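Local coordinates for designed protein 5L6HC3_1 (PDB 5IZS) that self-assembles as a designed homotrimer of helical hairpins, its association made specific by hydrogen-bond networks, with no known biological function, at residues A8-L13 / E75-I80; R19-A24 / E64-E69. One frame throughout, in Å; residues are numbered along the deposited sequence.

Contact 1: A8-L13 / E75-I80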
loop_
_atom_site.group_PDB
_atom_site.type_symbol
_atom_site.label_atom_id
_atom_site.label_comp_id
_atom_site.label_asym_id
_atom_site.label_seq_id
_atom_site.Cartn_x
_atom_site.Cartn_y
_atom_site.Cartn_z
ATOM N N ALA C 8 -22.416 -11.483 4.459
ATOM C CA ALA C 8 -21.334 -12.407 4.130
ATOM C C ALA C 8 -20.780 -12.128 2.735
ATOM O O ALA C 8 -19.585 -12.298 2.485
ATOM C CB ALA C 8 -21.813 -13.848 4.230
ATOM N N ASP C 9 -21.658 -11.695 1.833
ATOM C CA ASP C 9 -21.264 -11.372 0.465
ATOM C C ASP C 9 -20.574 -10.019 0.391
ATOM O O ASP C 9 -19.657 -9.823 -0.404
ATOM C CB ASP C 9 -22.474 -11.391 -0.466
ATOM C CG ASP C 9 -22.999 -12.789 -0.706
ATOM O OD1 ASP C 9 -22.220 -13.754 -0.539
ATOM O OD2 ASP C 9 -24.188 -12.926 -1.064
ATOM N N LEU C 10 -21.028 -9.080 1.217
ATOM C CA LEU C 10 -20.361 -7.793 1.349
ATOM C C LEU C 10 -18.963 -7.985 1.918
ATOM O O LEU C 10 -18.024 -7.269 1.561
ATOM C CB LEU C 10 -21.173 -6.857 2.243
ATOM C CG LEU C 10 -22.303 -6.108 1.541
ATOM C CD1 LEU C 10 -23.140 -5.325 2.536
ATOM C CD2 LEU C 10 -21.714 -5.184 0.494
ATOM N N GLN C 11 -18.839 -8.967 2.802
ATOM C CA GLN C 11 -17.577 -9.256 3.461
ATOM C C GLN C 11 -16.522 -9.768 2.479
ATOM O O GLN C 11 -15.380 -9.311 2.502
ATOM C CB GLN C 11 -17.790 -10.272 4.583
ATOM C CG GLN C 11 -16.555 -10.532 5.422
ATOM C CD GLN C 11 -16.160 -9.343 6.278
ATOM O OE1 GLN C 11 -16.938 -8.407 6.462
ATOM N NE2 GLN C 11 -14.941 -9.375 6.807
ATOM N N ARG C 12 -16.905 -10.707 1.616
ATOM C CA ARG C 12 -15.976 -11.268 0.635
ATOM C C ARG C 12 -15.556 -10.201 -0.379
ATOM O O ARG C 12 -14.442 -10.235 -0.902
ATOM C CB ARG C 12 -16.598 -12.476 -0.076
ATOM C CG ARG C 12 -15.594 -13.337 -0.840
ATOM C CD ARG C 12 -16.266 -14.444 -1.659
ATOM N NE ARG C 12 -16.532 -15.660 -0.891
ATOM C CZ ARG C 12 -17.744 -16.172 -0.696
ATOM N NH1 ARG C 12 -18.813 -15.578 -1.209
ATOM N NH2 ARG C 12 -17.888 -17.284 0.013
ATOM N N LEU C 13 -16.453 -9.250 -0.633
ATOM C CA LEU C 13 -16.153 -8.100 -1.481
ATOM C C LEU C 13 -14.982 -7.316 -0.887
ATOM O O LEU C 13 -14.078 -6.899 -1.607
ATOM C CB LEU C 13 -17.394 -7.210 -1.630
ATOM C CG LEU C 13 -17.415 -6.087 -2.671
ATOM C CD1 LEU C 13 -16.938 -6.592 -4.021
ATOM C CD2 LEU C 13 -18.822 -5.511 -2.790
ATOM N N GLU C 75 -20.063 0.203 -5.802
ATOM C CA GLU C 75 -21.290 0.036 -6.572
ATOM C C GLU C 75 -21.914 -1.337 -6.334
ATOM O O GLU C 75 -23.133 -1.458 -6.215
ATOM C CB GLU C 75 -21.027 0.240 -8.063
ATOM C CG GLU C 75 -22.283 0.245 -8.926
ATOM C CD GLU C 75 -22.706 -1.146 -9.369
ATOM O OE1 GLU C 75 -21.954 -2.112 -9.114
ATOM O OE2 GLU C 75 -23.792 -1.279 -9.969
ATOM N N GLU C 76 -21.078 -2.370 -6.293
ATOM C CA GLU C 76 -21.557 -3.726 -6.042
ATOM C C GLU C 76 -22.178 -3.814 -4.654
ATOM O O GLU C 76 -23.154 -4.534 -4.444
ATOM C CB GLU C 76 -20.426 -4.747 -6.181
ATOM C CG GLU C 76 -20.036 -5.068 -7.617
ATOM C CD GLU C 76 -19.155 -6.301 -7.715
ATOM O OE1 GLU C 76 -19.596 -7.384 -7.273
ATOM O OE2 GLU C 76 -18.019 -6.186 -8.221
ATOM N N SER C 77 -21.612 -3.062 -3.713
ATOM C CA SER C 77 -22.128 -3.013 -2.349
ATOM C C SER C 77 -23.522 -2.403 -2.301
ATOM O O SER C 77 -24.404 -2.909 -1.607
ATOM C CB SER C 77 -21.186 -2.222 -1.446
ATOM O OG SER C 77 -19.977 -2.929 -1.230
ATOM N N ARG C 78 -23.708 -1.305 -3.030
ATOM C CA ARG C 78 -25.018 -0.675 -3.150
ATOM C C ARG C 78 -26.057 -1.674 -3.637
ATOM O O ARG C 78 -27.155 -1.761 -3.098
ATOM C CB ARG C 78 -24.983 0.499 -4.124
ATOM C CG ARG C 78 -24.178 1.716 -3.721
ATOM C CD ARG C 78 -24.389 2.821 -4.761
ATOM N NE ARG C 78 -24.485 2.280 -6.120
ATOM C CZ ARG C 78 -25.615 2.180 -6.819
ATOM N NH1 ARG C 78 -26.763 2.591 -6.293
ATOM N NH2 ARG C 78 -25.598 1.666 -8.043
ATOM N N TYR C 79 -25.695 -2.410 -4.682
ATOM C CA TYR C 79 -26.577 -3.398 -5.291
ATOM C C TYR C 79 -27.060 -4.439 -4.287
ATOM O O TYR C 79 -28.206 -4.893 -4.334
ATOM C CB TYR C 79 -25.856 -4.087 -6.447
ATOM C CG TYR C 79 -26.561 -5.314 -6.956
ATOM C CD1 TYR C 79 -27.733 -5.204 -7.689
ATOM C CD2 TYR C 79 -26.057 -6.584 -6.707
ATOM C CE1 TYR C 79 -28.389 -6.326 -8.161
ATOM C CE2 TYR C 79 -26.706 -7.715 -7.177
ATOM C CZ TYR C 79 -27.872 -7.579 -7.904
ATOM O OH TYR C 79 -28.524 -8.697 -8.374
ATOM N N ILE C 80 -26.167 -4.805 -3.377
ATOM C CA ILE C 80 -26.428 -5.832 -2.378
ATOM C C ILE C 80 -27.391 -5.325 -1.296
ATOM O O ILE C 80 -28.018 -6.113 -0.598
ATOM C CB ILE C 80 -25.087 -6.320 -1.757
ATOM C CG1 ILE C 80 -24.261 -7.052 -2.816
ATOM C CG2 ILE C 80 -25.303 -7.252 -0.577
ATOM C CD1 ILE C 80 -22.858 -7.392 -2.372
#

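Contact 2: R19-A24 / E64-E69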
loop_
_atom_site.group_PDB
_atom_site.type_symbol
_atom_site.label_atom_id
_atom_site.label_comp_id
_atom_site.label_asym_id
_atom_site.label_seq_id
_atom_site.Cartn_x
_atom_site.Cartn_y
_atom_site.Cartn_z
ATOM N N ARG C 19 -7.107 -7.686 -1.145
ATOM C CA ARG C 19 -6.173 -8.422 -1.996
ATOM C C ARG C 19 -5.678 -7.580 -3.169
ATOM O O ARG C 19 -4.480 -7.533 -3.447
ATOM C CB ARG C 19 -6.820 -9.701 -2.533
ATOM C CG ARG C 19 -7.003 -10.810 -1.506
ATOM C CD ARG C 19 -6.803 -12.178 -2.152
ATOM N NE ARG C 19 -7.425 -13.255 -1.384
ATOM C CZ ARG C 19 -6.860 -13.862 -0.345
ATOM N NH1 ARG C 19 -5.651 -13.499 0.066
ATOM N NH2 ARG C 19 -7.508 -14.830 0.288
ATOM N N LYS C 20 -6.609 -6.922 -3.855
ATOM C CA LYS C 20 -6.276 -6.111 -5.022
ATOM C C LYS C 20 -5.351 -4.963 -4.635
ATOM O O LYS C 20 -4.405 -4.649 -5.356
ATOM C CB LYS C 20 -7.543 -5.569 -5.687
ATOM C CG LYS C 20 -7.278 -4.719 -6.924
ATOM C CD LYS C 20 -6.369 -5.433 -7.909
ATOM C CE LYS C 20 -6.081 -4.573 -9.129
ATOM N NZ LYS C 20 -5.141 -5.239 -10.072
ATOM N N LEU C 21 -5.623 -4.348 -3.488
ATOM C CA LEU C 21 -4.800 -3.250 -2.996
ATOM C C LEU C 21 -3.410 -3.737 -2.599
ATOM O O LEU C 21 -2.416 -3.066 -2.863
ATOM C CB LEU C 21 -5.482 -2.557 -1.819
ATOM C CG LEU C 21 -6.548 -1.546 -2.247
ATOM C CD1 LEU C 21 -7.246 -0.936 -1.039
ATOM C CD2 LEU C 21 -5.904 -0.469 -3.102
ATOM N N LEU C 22 -3.343 -4.909 -1.975
ATOM C CA LEU C 22 -2.057 -5.509 -1.642
ATOM C C LEU C 22 -1.301 -5.854 -2.918
ATOM O O LEU C 22 -0.087 -5.667 -3.005
ATOM C CB LEU C 22 -2.241 -6.761 -0.784
ATOM C CG LEU C 22 -0.942 -7.417 -0.313
ATOM C CD1 LEU C 22 -0.162 -6.473 0.593
ATOM C CD2 LEU C 22 -1.225 -8.738 0.392
ATOM N N GLU C 23 -2.037 -6.358 -3.905
ATOM C CA GLU C 23 -1.477 -6.670 -5.211
ATOM C C GLU C 23 -0.920 -5.407 -5.863
ATOM O O GLU C 23 0.116 -5.445 -6.524
ATOM C CB GLU C 23 -2.534 -7.315 -6.106
ATOM C CG GLU C 23 -2.052 -7.654 -7.501
ATOM C CD GLU C 23 -3.112 -8.359 -8.319
ATOM O OE1 GLU C 23 -3.675 -9.356 -7.822
ATOM O OE2 GLU C 23 -3.385 -7.912 -9.454
ATOM N N ALA C 24 -1.607 -4.287 -5.654
ATOM C CA ALA C 24 -1.151 -2.995 -6.157
ATOM C C ALA C 24 0.137 -2.568 -5.459
ATOM O O ALA C 24 1.090 -2.135 -6.102
ATOM C CB ALA C 24 -2.234 -1.941 -5.971
ATOM N N GLU C 64 -4.667 3.875 -10.520
ATOM C CA GLU C 64 -5.965 4.079 -11.159
ATOM C C GLU C 64 -6.731 2.764 -11.320
ATOM O O GLU C 64 -7.956 2.735 -11.187
ATOM C CB GLU C 64 -5.789 4.763 -12.513
ATOM C CG GLU C 64 -5.690 6.274 -12.408
ATOM C CD GLU C 64 -5.089 6.909 -13.643
ATOM O OE1 GLU C 64 -4.741 6.170 -14.587
ATOM O OE2 GLU C 64 -4.959 8.152 -13.665
ATOM N N GLU C 65 -6.008 1.682 -11.595
ATOM C CA GLU C 65 -6.613 0.353 -11.653
ATOM C C GLU C 65 -7.234 -0.010 -10.307
ATOM O O GLU C 65 -8.306 -0.609 -10.248
ATOM C CB GLU C 65 -5.581 -0.703 -12.054
ATOM C CG GLU C 65 -5.238 -0.714 -13.533
ATOM C CD GLU C 65 -4.039 -1.591 -13.854
ATOM O OE1 GLU C 65 -3.665 -2.434 -13.011
ATOM O OE2 GLU C 65 -3.463 -1.427 -14.951
ATOM N N ALA C 66 -6.559 0.375 -9.229
ATOM C CA ALA C 66 -7.032 0.077 -7.880
ATOM C C ALA C 66 -8.207 0.969 -7.487
ATOM O O ALA C 66 -9.140 0.519 -6.820
ATOM C CB ALA C 66 -5.897 0.223 -6.878
ATOM N N GLU C 67 -8.153 2.231 -7.904
ATOM C CA GLU C 67 -9.245 3.175 -7.678
ATOM C C GLU C 67 -10.518 2.696 -8.366
ATOM O O GLU C 67 -11.624 2.889 -7.863
ATOM C CB GLU C 67 -8.875 4.570 -8.186
ATOM C CG GLU C 67 -7.778 5.265 -7.401
ATOM C CD GLU C 67 -7.251 6.501 -8.104
ATOM O OE1 GLU C 67 -7.548 6.678 -9.305
ATOM O OE2 GLU C 67 -6.540 7.298 -7.456
ATOM N N GLU C 68 -10.347 2.058 -9.518
ATOM C CA GLU C 68 -11.471 1.597 -10.318
ATOM C C GLU C 68 -12.150 0.391 -9.675
ATOM O O GLU C 68 -13.373 0.267 -9.702
ATOM C CB GLU C 68 -11.004 1.261 -11.733
ATOM C CG GLU C 68 -12.136 1.157 -12.732
ATOM C CD GLU C 68 -13.160 2.257 -12.554
ATOM O OE1 GLU C 68 -12.772 3.444 -12.499
ATOM O OE2 GLU C 68 -14.359 1.933 -12.461
ATOM N N GLU C 69 -11.343 -0.485 -9.087
ATOM C CA GLU C 69 -11.838 -1.655 -8.371
ATOM C C GLU C 69 -12.596 -1.246 -7.105
ATOM O O GLU C 69 -13.566 -1.894 -6.710
ATOM C CB GLU C 69 -10.671 -2.587 -8.038
ATOM C CG GLU C 69 -10.803 -3.380 -6.752
ATOM C CD GLU C 69 -11.641 -4.636 -6.903
ATOM O OE1 GLU C 69 -12.525 -4.680 -7.785
ATOM O OE2 GLU C 69 -11.404 -5.591 -6.135
#

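Contact 1: A8-L13 / E75-I80
Near the open end of a helical hairpin, where both chain termini lie, L10 and L13 of helix 6-41 pack on S77 and I80 of helix 45-82. The two short segments run antiparallel, 177° between their directions, with axes 10.2 Å apart, and L10 sits level with S77. I80 lies alongside L10, the two side chains sliding past each other in opposite directions: I80 CG2 meets L10 CG at 3.8 Å, while I80 CD1 reaches L10 CD2. The same I80 methyl extends to the flank of D9 and, more loosely, to L13. L13 approaches one turn further along helix 6-41. Its CG is anti to the backbone N (chi1 -169°), which carries CD2 across the gap to S77 OG, 3.2 Å away, and to E76 CB at 3.8 Å. L10 CD2 comes to S77 OG at 3.3 Å, so two leucine methyls from consecutive turns lie against one side of the serine hydroxyl. S77 OG sits beside its own backbone N (chi1 -70°), from where it hydrogen-bonds to A73 O one turn back. It also bonds to Q11 NE2 of the third subunit, while Q11 of this chain makes the equivalent bond to S77 of the second subunit and offers OE1 to N14 there. At the outer margin, E76 turns its carboxylate to R72, a salt bridge along its own helix. Between the helices the contact is made mostly by carbon atoms, those of D9 and E76 included; the polar atom at its centre is S77 OG, satisfied by its own helix and by a neighbouring chain. The leucine methyls packed against that oxygen probably shield its intersubunit bond from water, consistent with a design in which such polar networks determine which subunits associate.

Contact 2: R19-A24 / E64-E69
K20 and E69 meet through their aliphatic parts, their chains crossing obliquely between the two helices. K20 CG lies 3.8 Å from E69 CG, and K20 CB faces E69 OE2 at 3.9 Å, so the carboxylate touches the base of the lysine and not its ammonium; E69 OE1 has R72 of its own helix as a long, weak ion partner. The lysine torsions explain this: CG is anti to the backbone N (chi1 -180°), the chain bends at chi2 (51°), and beyond that it runs straight, outward from the helix. K20 NZ is met there by E23 OE2 from the next turn, a salt bridge of 3.3 Å, weak as a hydrogen bond. E65 OE1 stands 4.3 Å from K20 NZ, close enough for attraction but beyond a salt bridge; the firmer partner of that carboxylate is R27, on the same helix as K20. On the face turned to the other subunits the contact becomes small and apolar. L21 sends CD2 to A66 CB at 3.8 Å, and A24 CB approaches that alanine methyl more loosely, at 4.4 Å. A66 thus receives a leucine branch and a second alanine from successive turns, and L22 of the third subunit packs on both L21 and A66. The segments are antiparallel at 175°, their axes 9.9 Å apart, with L21 level with A66. An apolar strip turned toward the third subunit, flanked by charged side chains that pack through their methylenes, is the amphipathic pattern expected of antiparallel helices in a designed helical bundle.

Contacts 1 and 2 join the same two helices, 6-41 and 45-82, at two levels of one hairpin. Their centres lie 17 Å apart and their nearest atoms about 5 Å, so they do not touch. Contact 2 is about 3 Å from the centre of the chain; contact 1 is about 20 Å from it, toward the termini. The nearly antiparallel course and axis spacing of about 10 Å persist from one to the other, but the chemistry differs. Contact 1 supplies S77, and its segment Q11, to a hydrogen-bond network shared between subunits, whereas contact 2 meets its neighbours through apolar packing. One trimeric bundle is thus joined by intersubunit hydrogen bonds at one level and by apolar packing at another.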